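Local coordinates for protein probable glutamine synthetase (Pseudomonas aeruginosa, PDB 4HPP) that is a probable glutamine synthetase, built from an N-terminal domain and a catalytic domain, with magnesium and glutamic acid bound in the model, at residues 16-21 / 417-422; 265-270 / 310-315; 274-279 / 402-407; 386-391 / 395-400. All coordinates share one frame; numbering follows the deposited sequence.

Contact 1. Residues 16-21 / 417-422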
loop_
_atom_site.group_PDB
_atom_site.type_symbol
_atom_site.label_atom_id
_atom_site.label_comp_id
_atom_site.label_asym_id
_atom_site.label_seq_id
_atom_site.Cartn_x
_atom_site.Cartn_y
_atom_site.Cartn_z
ATOM N N ASP A 16 -9.251 -32.151 26.259
ATOM C CA ASP A 16 -10.438 -32.894 26.643
ATOM C C ASP A 16 -10.599 -34.087 25.771
ATOM O O ASP A 16 -9.723 -34.376 24.950
ATOM C CB ASP A 16 -11.699 -32.026 26.686
ATOM C CG ASP A 16 -12.066 -31.484 25.352
ATOM O OD1 ASP A 16 -12.747 -30.435 25.284
ATOM O OD2 ASP A 16 -11.664 -32.118 24.371
ATOM N N LEU A 17 -11.720 -34.785 25.970
ATOM C CA LEU A 17 -11.906 -36.123 25.401
ATOM C C LEU A 17 -12.211 -35.967 23.932
ATOM O O LEU A 17 -12.167 -36.950 23.104
ATOM C CB LEU A 17 -13.040 -36.865 26.116
ATOM C CG LEU A 17 -12.866 -36.978 27.617
ATOM C CD1 LEU A 17 -14.141 -37.582 28.148
ATOM C CD2 LEU A 17 -11.656 -37.815 27.974
ATOM N N ALA A 18 -12.486 -34.708 23.624
ATOM C CA ALA A 18 -12.765 -34.292 22.252
ATOM C C ALA A 18 -11.453 -33.913 21.491
ATOM O O ALA A 18 -11.461 -33.513 20.315
ATOM C CB ALA A 18 -13.810 -33.166 22.270
ATOM N N GLY A 19 -10.325 -34.060 22.186
ATOM C CA GLY A 19 -9.003 -33.799 21.626
ATOM C C GLY A 19 -8.759 -32.330 21.437
ATOM O O GLY A 19 -7.836 -31.958 20.705
ATOM N N ILE A 20 -9.556 -31.503 22.120
ATOM C CA ILE A 20 -9.355 -30.040 22.173
ATOM C C ILE A 20 -8.655 -29.604 23.465
ATOM O O ILE A 20 -9.004 -30.085 24.555
ATOM C CB ILE A 20 -10.708 -29.282 22.045
ATOM C CG1 ILE A 20 -11.231 -29.305 20.608
ATOM C CG2 ILE A 20 -10.513 -27.785 22.221
ATOM C CD1 ILE A 20 -11.530 -30.677 20.089
ATOM N N THR A 21 -7.692 -28.679 23.358
ATOM C CA THR A 21 -6.949 -28.125 24.514
ATOM C C THR A 21 -7.531 -26.785 24.848
ATOM O O THR A 21 -7.532 -25.883 24.000
ATOM C CB THR A 21 -5.497 -27.867 24.135
ATOM O OG1 THR A 21 -5.080 -28.945 23.349
ATOM C CG2 THR A 21 -4.573 -27.776 25.284
ATOM N N LEU A 417 -18.700 -42.062 26.019
ATOM C CA LEU A 417 -19.672 -42.795 25.224
ATOM C C LEU A 417 -20.894 -41.981 24.867
ATOM O O LEU A 417 -21.432 -42.104 23.770
ATOM C CB LEU A 417 -20.138 -44.023 25.993
ATOM C CG LEU A 417 -19.315 -45.304 25.925
ATOM C CD1 LEU A 417 -20.088 -46.357 26.684
ATOM C CD2 LEU A 417 -19.040 -45.753 24.485
ATOM N N ALA A 418 -21.335 -41.143 25.790
ATOM C CA ALA A 418 -22.477 -40.267 25.506
ATOM C C ALA A 418 -22.103 -39.115 24.613
ATOM O O ALA A 418 -22.824 -38.801 23.611
ATOM C CB ALA A 418 -23.073 -39.758 26.782
ATOM N N MET A 419 -20.963 -38.488 24.932
ATOM C CA MET A 419 -20.523 -37.372 24.117
ATOM C C MET A 419 -20.339 -37.759 22.640
ATOM O O MET A 419 -20.543 -36.933 21.762
ATOM C CB MET A 419 -19.261 -36.734 24.666
ATOM C CG MET A 419 -18.784 -35.607 23.759
ATOM S SD MET A 419 -17.593 -36.107 22.510
ATOM C CE MET A 419 -16.129 -36.257 23.580
ATOM N N LYS A 420 -19.949 -38.996 22.356
ATOM C CA LYS A 420 -19.649 -39.362 20.970
ATOM C C LYS A 420 -20.906 -39.734 20.153
ATOM O O LYS A 420 -21.037 -39.361 18.974
ATOM C CB LYS A 420 -18.612 -40.493 20.930
ATOM C CG LYS A 420 -17.169 -40.120 21.247
ATOM C CD LYS A 420 -16.572 -39.245 20.136
ATOM C CE LYS A 420 -15.250 -38.642 20.601
ATOM N NZ LYS A 420 -14.793 -37.740 19.522
ATOM N N ARG A 421 -21.826 -40.466 20.777
ATOM C CA ARG A 421 -23.167 -40.673 20.205
ATOM C C ARG A 421 -23.703 -39.339 19.700
ATOM O O ARG A 421 -24.268 -39.221 18.545
ATOM C CB ARG A 421 -24.131 -41.184 21.302
ATOM C CG ARG A 421 -23.972 -42.647 21.685
ATOM C CD ARG A 421 -24.008 -43.550 20.434
ATOM N NE ARG A 421 -23.497 -44.886 20.752
ATOM C CZ ARG A 421 -23.158 -45.805 19.855
ATOM N NH1 ARG A 421 -23.275 -45.549 18.567
ATOM N NH2 ARG A 421 -22.703 -46.985 20.260
ATOM N N HIS A 422 -23.510 -38.350 20.591
ATOM C CA HIS A 422 -23.972 -37.021 20.373
ATOM C C HIS A 422 -23.217 -36.378 19.248
ATOM O O HIS A 422 -23.812 -35.693 18.377
ATOM C CB HIS A 422 -23.925 -36.218 21.649
ATOM C CG HIS A 422 -24.471 -34.821 21.485
ATOM N ND1 HIS A 422 -24.200 -33.825 22.351
ATOM C CD2 HIS A 422 -25.275 -34.268 20.476
ATOM C CE1 HIS A 422 -24.806 -32.693 21.919
ATOM N NE2 HIS A 422 -25.467 -32.979 20.773
#

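Contact 2. Residues 265-270 / 310-315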
loop_
_atom_site.group_PDB
_atom_site.type_symbol
_atom_site.label_atom_id
_atom_site.label_comp_id
_atom_site.label_asym_id
_atom_site.label_seq_id
_atom_site.Cartn_x
_atom_site.Cartn_y
_atom_site.Cartn_z
ATOM N N HIS A 265 3.417 -60.691 24.100
ATOM C CA HIS A 265 2.215 -60.563 24.921
ATOM C C HIS A 265 1.631 -59.170 24.755
ATOM O O HIS A 265 0.445 -58.992 24.404
ATOM C CB HIS A 265 2.493 -60.889 26.396
ATOM C CG HIS A 265 2.907 -62.340 26.655
ATOM N ND1 HIS A 265 2.209 -63.404 26.171
ATOM C CD2 HIS A 265 3.974 -62.877 27.404
ATOM C CE1 HIS A 265 2.819 -64.552 26.562
ATOM N NE2 HIS A 265 3.896 -64.224 27.312
ATOM N N TRP A 266 2.474 -58.164 24.959
ATOM C CA TRP A 266 2.067 -56.781 24.766
ATOM C C TRP A 266 1.370 -56.505 23.425
ATOM O O TRP A 266 0.215 -56.026 23.375
ATOM C CB TRP A 266 3.250 -55.864 25.000
ATOM C CG TRP A 266 2.785 -54.452 25.159
ATOM C CD1 TRP A 266 2.384 -53.825 26.326
ATOM C CD2 TRP A 266 2.606 -53.432 24.089
ATOM N NE1 TRP A 266 2.010 -52.529 26.070
ATOM C CE2 TRP A 266 2.110 -52.231 24.754
ATOM C CE3 TRP A 266 2.839 -53.397 22.700
ATOM C CZ2 TRP A 266 1.843 -51.044 24.052
ATOM C CZ3 TRP A 266 2.566 -52.202 21.997
ATOM C CH2 TRP A 266 2.068 -51.049 22.661
ATOM N N ALA A 267 2.051 -56.821 22.327
ATOM C CA ALA A 267 1.469 -56.672 20.997
ATOM C C ALA A 267 0.152 -57.436 20.832
ATOM O O ALA A 267 -0.780 -56.968 20.125
ATOM C CB ALA A 267 2.465 -57.098 19.935
ATOM N N ALA A 268 0.061 -58.593 21.486
ATOM C CA ALA A 268 -1.134 -59.442 21.349
ATOM C C ALA A 268 -2.405 -58.798 21.970
ATOM O O ALA A 268 -3.526 -58.831 21.387
ATOM C CB ALA A 268 -0.858 -60.808 21.936
ATOM N N GLY A 269 -2.200 -58.169 23.128
ATOM C CA GLY A 269 -3.263 -57.398 23.802
ATOM C C GLY A 269 -3.790 -56.216 23.007
ATOM O O GLY A 269 -5.011 -55.997 22.930
ATOM N N VAL A 270 -2.851 -55.462 22.425
ATOM C CA VAL A 270 -3.146 -54.356 21.540
ATOM C C VAL A 270 -3.972 -54.910 20.387
ATOM O O VAL A 270 -5.038 -54.352 20.074
ATOM C CB VAL A 270 -1.845 -53.715 20.991
ATOM C CG1 VAL A 270 -2.118 -52.751 19.833
ATOM C CG2 VAL A 270 -1.009 -53.069 22.094
ATOM N N ALA A 310 -0.274 -52.771 7.873
ATOM C CA ALA A 310 -0.429 -53.401 9.194
ATOM C C ALA A 310 -0.847 -52.326 10.191
ATOM O O ALA A 310 -0.326 -51.227 10.149
ATOM C CB ALA A 310 0.869 -54.128 9.644
ATOM N N ALA A 311 -1.772 -52.647 11.081
ATOM C CA ALA A 311 -2.181 -51.723 12.132
ATOM C C ALA A 311 -1.065 -51.551 13.167
ATOM O O ALA A 311 -0.945 -50.487 13.757
ATOM C CB ALA A 311 -3.495 -52.174 12.792
ATOM N N LEU A 312 -0.231 -52.574 13.378
ATOM C CA LEU A 312 0.854 -52.476 14.378
ATOM C C LEU A 312 2.110 -52.920 13.699
ATOM O O LEU A 312 2.151 -53.986 13.098
ATOM C CB LEU A 312 0.563 -53.364 15.585
ATOM C CG LEU A 312 1.181 -53.137 16.952
ATOM C CD1 LEU A 312 0.781 -51.808 17.542
ATOM C CD2 LEU A 312 0.727 -54.224 17.919
ATOM N N ARG A 313 3.142 -52.091 13.749
ATOM C CA ARG A 313 4.334 -52.360 12.959
ATOM C C ARG A 313 5.557 -52.343 13.827
ATOM O O ARG A 313 5.767 -51.424 14.604
ATOM C CB ARG A 313 4.472 -51.346 11.823
ATOM C CG ARG A 313 5.782 -51.437 11.035
ATOM C CD ARG A 313 5.755 -50.546 9.802
ATOM N NE ARG A 313 5.942 -49.125 10.126
ATOM C CZ ARG A 313 7.120 -48.495 10.190
ATOM N NH1 ARG A 313 7.152 -47.202 10.495
ATOM N NH2 ARG A 313 8.261 -49.146 9.952
ATOM N N ILE A 314 6.341 -53.399 13.709
ATOM C CA ILE A 314 7.660 -53.484 14.304
ATOM C C ILE A 314 8.629 -52.624 13.502
ATOM O O ILE A 314 8.751 -52.790 12.286
ATOM C CB ILE A 314 8.165 -54.933 14.283
ATOM C CG1 ILE A 314 7.153 -55.871 14.969
ATOM C CG2 ILE A 314 9.514 -55.012 14.970
ATOM C CD1 ILE A 314 7.136 -57.281 14.412
ATOM N N CYS A 315 9.291 -51.694 14.188
ATOM C CA CYS A 315 10.280 -50.781 13.572
ATOM C C CYS A 315 11.664 -51.311 13.878
ATOM O O CYS A 315 12.234 -51.005 14.959
ATOM C CB CYS A 315 10.169 -49.332 14.103
ATOM S SG CYS A 315 8.544 -48.546 13.872
#

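Contact 3. Residues 274-279 / 402-407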
loop_
_atom_site.group_PDB
_atom_site.type_symbol
_atom_site.label_atom_id
_atom_site.label_comp_id
_atom_site.label_asym_id
_atom_site.label_seq_id
_atom_site.Cartn_x
_atom_site.Cartn_y
_atom_site.Cartn_z
ATOM N N LEU A 274 -7.782 -54.045 19.468
ATOM C CA LEU A 274 -7.837 -52.954 18.463
ATOM C C LEU A 274 -9.230 -52.482 18.021
ATOM O O LEU A 274 -9.413 -51.271 17.871
ATOM C CB LEU A 274 -6.935 -53.194 17.214
ATOM C CG LEU A 274 -5.720 -52.252 17.147
ATOM C CD1 LEU A 274 -4.744 -52.692 16.081
ATOM C CD2 LEU A 274 -6.165 -50.812 16.904
ATOM N N PRO A 275 -10.203 -53.411 17.777
ATOM C CA PRO A 275 -11.461 -52.803 17.269
ATOM C C PRO A 275 -12.088 -51.844 18.266
ATOM O O PRO A 275 -12.802 -50.937 17.855
ATOM C CB PRO A 275 -12.386 -54.016 16.927
ATOM C CG PRO A 275 -11.429 -55.150 16.709
ATOM C CD PRO A 275 -10.179 -54.879 17.560
ATOM N N ALA A 276 -11.791 -52.017 19.552
ATOM C CA ALA A 276 -12.256 -51.080 20.581
ATOM C C ALA A 276 -11.365 -49.840 20.630
ATOM O O ALA A 276 -11.847 -48.695 20.855
ATOM C CB ALA A 276 -12.279 -51.765 21.959
ATOM N N LEU A 277 -10.052 -50.067 20.466
ATOM C CA LEU A 277 -9.087 -48.989 20.646
ATOM C C LEU A 277 -9.350 -47.934 19.596
ATOM O O LEU A 277 -8.967 -46.763 19.770
ATOM C CB LEU A 277 -7.669 -49.468 20.511
ATOM C CG LEU A 277 -7.087 -50.328 21.613
ATOM C CD1 LEU A 277 -5.674 -50.785 21.215
ATOM C CD2 LEU A 277 -7.122 -49.573 22.915
ATOM N N CYS A 278 -10.020 -48.356 18.522
ATOM C CA CYS A 278 -10.338 -47.445 17.466
ATOM C C CYS A 278 -11.286 -46.323 17.884
ATOM O O CYS A 278 -11.198 -45.212 17.359
ATOM C CB CYS A 278 -10.832 -48.206 16.248
ATOM S SG CYS A 278 -9.458 -49.140 15.526
ATOM N N ALA A 279 -12.152 -46.613 18.847
ATOM C CA ALA A 279 -13.107 -45.647 19.340
ATOM C C ALA A 279 -12.339 -44.575 20.081
ATOM O O ALA A 279 -12.824 -43.444 20.222
ATOM C CB ALA A 279 -14.140 -46.301 20.266
ATOM N N GLU A 402 -15.747 -55.653 27.487
ATOM C CA GLU A 402 -15.790 -55.392 28.927
ATOM C C GLU A 402 -14.417 -55.507 29.552
ATOM O O GLU A 402 -14.151 -54.856 30.570
ATOM C CB GLU A 402 -16.756 -56.319 29.649
ATOM C CG GLU A 402 -18.208 -56.125 29.276
ATOM C CD GLU A 402 -18.861 -57.467 29.053
ATOM O OE1 GLU A 402 -19.791 -57.797 29.827
ATOM O OE2 GLU A 402 -18.401 -58.191 28.128
ATOM N N ALA A 403 -13.542 -56.342 28.986
ATOM C CA ALA A 403 -12.216 -56.419 29.593
ATOM C C ALA A 403 -11.561 -55.009 29.611
ATOM O O ALA A 403 -11.040 -54.561 30.654
ATOM C CB ALA A 403 -11.348 -57.442 28.889
ATOM N N LEU A 404 -11.635 -54.304 28.477
ATOM C CA LEU A 404 -10.995 -52.985 28.347
ATOM C C LEU A 404 -11.746 -51.903 29.141
ATOM O O LEU A 404 -11.127 -51.197 29.961
ATOM C CB LEU A 404 -10.819 -52.600 26.872
ATOM C CG LEU A 404 -10.175 -51.242 26.524
ATOM C CD1 LEU A 404 -8.665 -51.354 26.518
ATOM C CD2 LEU A 404 -10.636 -50.772 25.161
ATOM N N CYS A 405 -13.066 -51.828 28.934
ATOM C CA CYS A 405 -13.920 -50.877 29.604
ATOM C C CYS A 405 -13.650 -50.891 31.059
ATOM O O CYS A 405 -13.607 -49.841 31.703
ATOM C CB CYS A 405 -15.386 -51.197 29.400
ATOM S SG CYS A 405 -15.815 -50.823 27.720
ATOM N N ALA A 406 -13.464 -52.077 31.596
ATOM C CA ALA A 406 -13.289 -52.199 33.021
ATOM C C ALA A 406 -12.036 -51.464 33.515
ATOM O O ALA A 406 -11.973 -51.121 34.687
ATOM C CB ALA A 406 -13.249 -53.664 33.432
ATOM N N GLU A 407 -11.036 -51.222 32.658
ATOM C CA GLU A 407 -9.820 -50.530 33.149
ATOM C C GLU A 407 -10.018 -49.001 33.131
ATOM O O GLU A 407 -9.237 -48.225 33.728
ATOM C CB GLU A 407 -8.573 -50.897 32.345
ATOM C CG GLU A 407 -8.212 -52.357 32.218
ATOM C CD GLU A 407 -7.981 -53.072 33.522
ATOM O OE1 GLU A 407 -6.991 -52.778 34.281
ATOM O OE2 GLU A 407 -8.810 -53.983 33.737
#

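Contact 4. Residues 386-391 / 395-400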
loop_
_atom_site.group_PDB
_atom_site.type_symbol
_atom_site.label_atom_id
_atom_site.label_comp_id
_atom_site.label_asym_id
_atom_site.label_seq_id
_atom_site.Cartn_x
_atom_site.Cartn_y
_atom_site.Cartn_z
ATOM N N ALA A 386 -11.461 -57.443 11.724
ATOM C CA ALA A 386 -11.541 -56.157 11.023
ATOM C C ALA A 386 -11.707 -54.999 12.050
ATOM O O ALA A 386 -12.433 -55.122 13.069
ATOM C CB ALA A 386 -12.690 -56.148 10.007
ATOM N N LEU A 387 -11.014 -53.892 11.781
ATOM C CA LEU A 387 -11.247 -52.633 12.497
ATOM C C LEU A 387 -12.600 -52.075 12.056
ATOM O O LEU A 387 -12.989 -52.237 10.906
ATOM C CB LEU A 387 -10.098 -51.629 12.246
ATOM C CG LEU A 387 -8.694 -52.169 12.602
ATOM C CD1 LEU A 387 -7.583 -51.149 12.469
ATOM C CD2 LEU A 387 -8.645 -52.797 13.978
ATOM N N PRO A 388 -13.344 -51.440 12.967
ATOM C CA PRO A 388 -14.650 -50.915 12.560
ATOM C C PRO A 388 -14.581 -49.966 11.345
ATOM O O PRO A 388 -13.484 -49.629 10.864
ATOM C CB PRO A 388 -15.142 -50.185 13.811
ATOM C CG PRO A 388 -13.951 -50.039 14.701
ATOM C CD PRO A 388 -13.068 -51.198 14.391
ATOM N N ALA A 389 -15.738 -49.532 10.854
ATOM C CA ALA A 389 -15.789 -48.748 9.633
ATOM C C ALA A 389 -16.464 -47.390 9.800
ATOM O O ALA A 389 -16.439 -46.590 8.891
ATOM C CB ALA A 389 -16.483 -49.544 8.531
ATOM N N THR A 390 -17.095 -47.136 10.942
ATOM C CA THR A 390 -17.671 -45.820 11.257
ATOM C C THR A 390 -17.403 -45.627 12.734
ATOM O O THR A 390 -17.110 -46.582 13.457
ATOM C CB THR A 390 -19.219 -45.753 11.066
ATOM O OG1 THR A 390 -19.841 -46.734 11.894
ATOM C CG2 THR A 390 -19.651 -45.975 9.596
ATOM N N LEU A 391 -17.551 -44.408 13.211
ATOM C CA LEU A 391 -17.520 -44.182 14.653
ATOM C C LEU A 391 -18.514 -45.056 15.442
ATOM O O LEU A 391 -18.173 -45.564 16.561
ATOM C CB LEU A 391 -17.796 -42.715 14.925
ATOM C CG LEU A 391 -17.495 -42.312 16.340
ATOM C CD1 LEU A 391 -16.146 -42.882 16.800
ATOM C CD2 LEU A 391 -17.602 -40.793 16.362
ATOM N N LEU A 395 -17.774 -47.386 18.458
ATOM C CA LEU A 395 -18.393 -47.362 19.829
ATOM C C LEU A 395 -19.150 -48.645 20.250
ATOM O O LEU A 395 -19.093 -49.048 21.419
ATOM C CB LEU A 395 -19.307 -46.155 20.015
ATOM C CG LEU A 395 -18.643 -44.836 19.652
ATOM C CD1 LEU A 395 -19.683 -43.742 19.625
ATOM C CD2 LEU A 395 -17.525 -44.474 20.643
ATOM N N ASP A 396 -19.875 -49.266 19.312
ATOM C CA ASP A 396 -20.350 -50.630 19.547
ATOM C C ASP A 396 -19.184 -51.435 20.106
ATOM O O ASP A 396 -19.284 -51.925 21.221
ATOM C CB ASP A 396 -20.934 -51.296 18.281
ATOM C CG ASP A 396 -22.085 -50.504 17.680
ATOM O OD1 ASP A 396 -22.703 -49.691 18.403
ATOM O OD2 ASP A 396 -22.360 -50.672 16.477
ATOM N N CYS A 397 -18.068 -51.510 19.372
ATOM C CA CYS A 397 -16.956 -52.387 19.775
ATOM C C CYS A 397 -16.444 -52.132 21.159
ATOM O O CYS A 397 -16.079 -53.065 21.857
ATOM C CB CYS A 397 -15.769 -52.273 18.842
ATOM S SG CYS A 397 -16.031 -52.693 17.112
ATOM N N LEU A 398 -16.359 -50.864 21.535
ATOM C CA LEU A 398 -15.844 -50.456 22.846
ATOM C C LEU A 398 -16.777 -50.912 23.957
ATOM O O LEU A 398 -16.346 -51.273 25.071
ATOM C CB LEU A 398 -15.799 -48.936 22.920
ATOM C CG LEU A 398 -14.787 -48.162 23.776
ATOM C CD1 LEU A 398 -15.458 -46.870 24.193
ATOM C CD2 LEU A 398 -14.113 -48.876 24.953
ATOM N N GLN A 399 -18.073 -50.833 23.672
ATOM C CA GLN A 399 -19.071 -51.206 24.660
ATOM C C GLN A 399 -18.987 -52.744 24.933
ATOM O O GLN A 399 -19.140 -53.168 26.090
ATOM C CB GLN A 399 -20.463 -50.696 24.224
ATOM C CG GLN A 399 -20.685 -49.179 24.363
ATOM C CD GLN A 399 -21.868 -48.645 23.518
ATOM O OE1 GLN A 399 -22.036 -47.431 23.333
ATOM N NE2 GLN A 399 -22.684 -49.556 23.002
ATOM N N ARG A 400 -18.657 -53.529 23.879
ATOM C CA ARG A 400 -18.601 -55.025 23.853
ATOM C C ARG A 400 -17.364 -55.673 24.489
ATOM O O ARG A 400 -17.318 -56.899 24.688
ATOM C CB ARG A 400 -18.645 -55.514 22.409
ATOM C CG ARG A 400 -19.957 -55.338 21.670
ATOM C CD ARG A 400 -19.910 -56.235 20.456
ATOM N NE ARG A 400 -20.697 -55.725 19.334
ATOM C CZ ARG A 400 -20.189 -55.096 18.269
ATOM N NH1 ARG A 400 -18.875 -54.868 18.160
ATOM N NH2 ARG A 400 -20.998 -54.686 17.301
#

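Contact 1. Residues 16-21 / 417-422
Leu17 and Ala18 meet Met419 in a small, buried apolar contact between the loop joining strands 9-15 and 21-27 and the middle of helix 410-427. It buries 119 Å² in all, and most of the touching is done by one methyl group. Met419 CE lies 4.0 Å from Leu17 CB and 4.1 Å from Ala18 CB, and it also sits 3.9 Å from Leu17 C, so it rests on the peptide between the two residues as well as on their side chains. The methionine gets there by turning away from its own helix: CG is anti to the backbone N (chi1 177°), after which the chain bends at both chi2 and chi3 and brings the methyl round to the loop. The loop is a tight beta-hairpin connection, a type I turn from Asp16 to Gly19 with a G1 beta bulge. Gly19 N donates to Asp16 O at 2.8 Å, Asp16 N returns a bond to Ile20 O at 2.7 Å, and Gly19 has the positive phi (72°) of the bulge position. Asp16 OD2 accepts Ile20 N at 3.1 Å, from above the carboxylate plane, along with a weak bond from Ala18 N. Beside the methionine, the CE methylene of Lys420 passes Leu17 more loosely, 4.3 Å from Leu17 O, while its NZ is held by a salt bridge to Glu423 and a hydrogen bond to Pro283 O. Leu17 also packs on Leu412 and Tyr416 of the same helix, and beyond the turn Thr21 makes backbone hydrogen bonds to a neighbouring subunit.

Contact 2. Residues 265-270 / 310-315
Leu312 packs against Ala267 and Val270, residues three apart on helix 261-281, CD2 meeting both and CD1 only the valine. The side-chain contacts are apolar, all three touching residues are buried, and Leu312 supplies more than half of the 132 Å². Its CG lies anti to the backbone N (chi1 -158°), which carries the branch out from strand 312-315 to the helix. CD2 then settles between the two helix residues, 3.9 Å from Ala267 CB and 3.7 Å from Val270 CG1, and it also touches the backbone, with Ala267 O at 3.8 Å. CD1 shares the valine methyl: Val270 CG1 stands 3.8 Å from it, so both branches of the leucine bear on the same group. The two side chains cross obliquely instead of running alongside each other. With Val270 CG1 anti to the backbone N (chi1 168°), that methyl faces Leu312, while CG2 lies over one face of the Trp266 indole, 3.6 Å above the ring plane and offset toward its rim. Ala267, with only a methyl to present, lets the leucine come down close to the helix backbone. The indole in turn spreads across the layers of the fold, touching Leu239 and Leu241 of strand 235-243 and Val349 and Ile357 of helix 342-358. The contact joins helix 261-281 to strand 312-315, which is paired through backbone hydrogen bonds with both strand 303-304, at Gly304, and strand 330-336, at Glu332.

Contact 3. Residues 274-279 / 402-407
Ala276 and Leu277 of helix 261-281 receive one side chain, Leu404, from the short helix 402-405. The segment begins at Leu274, whose O accepts Cys278 N at 3.0 Å. Pro275 follows, and having no backbone N-H it cannot bond to the preceding turn; the helix is kinked here, with the N of Ala276 likewise unbonded to the turn before. Ala276 is the closest point of approach: its CB points to the other helix and lies 3.7 Å from Leu404 CD2. The nearest CA atoms, those of Ala276 and Leu404, are 8.1 Å apart, and the Ala276 methyl meets the leucine directly. Leu277 comes next, and the Leu404 fork rests loosely on its CD2, with Leu404 CD1 4.3 Å from Leu277 CD2. The leucine has its CG anti to the backbone N (chi1 180°), which carries the fork toward helix 261-281. The irregularity persists at Ala279, whose N donates to Ala276 O at 2.9 Å, a 3-10-type step, instead of to Pro275. The buried surface totals just 105 Å², and both side-chain touches are apolar. On the facing helix, Leu404 N is itself fixed by Asp401 OD2. Around the pair, helix 342-358 supplies a common neighbour, with Ala348 and Ala352 against Leu277 and Ile351 against Leu404, while Phe333 of strand 330-336 packs on Leu277 and Leu398 of helix 391-399 touches Ala279.

Contact 4. Residues 386-391 / 395-400
Leu391 and Leu395 pair across the first turn of helix 391-399, and Pro388, in the loop leading into it, meets Cys397 farther along. The tight part is the turn itself. Leu395 N donates to Leu391 O at 2.7 Å with an N-H...O angle of 158°. The same oxygen is crowded by the leucine side chain, for Leu395 CG comes to 3.2 Å from Leu391 O. That closeness follows from chi1 of -52°, which sets CG beside the backbone N and so near the carbonyl that this N binds. The two side chains touch more lightly, Leu391 CG being 4.2 Å from Leu395 CD1. The motif is a capped helix start: Thr390 occupies the N-cap position, and its OG1 accepts the backbone N of Asp393, while the lead-in chain folds back along the helix. This fold-back makes the second touch, where Pro388 CG reaches Cys397 SG at 4.1 Å, a looser meeting with no polar bond in it. Here the inner side is filled by helix 261-281, with Pro275 and Cys278 against Pro388 and Ala279 against Leu395. The outer side differs. Ala389 and Thr390 are exposed, as are Gln399 and Arg400 at the far end of the segment, although Gln399 OE1 accepts Arg421 NH2, and none of them adds appreciably to the 182 Å² buried between the two segments. There the Arg400 guanidinium folds back, one face lying over Asp396 C, which is 4.0 Å above its plane and offset toward the rim.

Contacts 2 and 3 share helix 261-281, with centres 15 Å apart; contact 3 lies closest to contact 4, at 9 Å between centres, through touches such as Leu274 CB to Leu387 CD2 at 3.7 Å. Contact 1 joins this group from the N-terminal domain side. Its Arg421 NH2 forms a salt bridge to Asp396 OD1 of contact 4 at 3.3 Å, and Gln399 OE1 is a probable hydrogen-bond partner of the same nitrogen at 3.2 Å. Contacts 1 and 2 stay apart, their nearest atoms being about 17 Å from each other. The bound glutamic acid is about 13 Å from the side chain of Leu312 in contact 2.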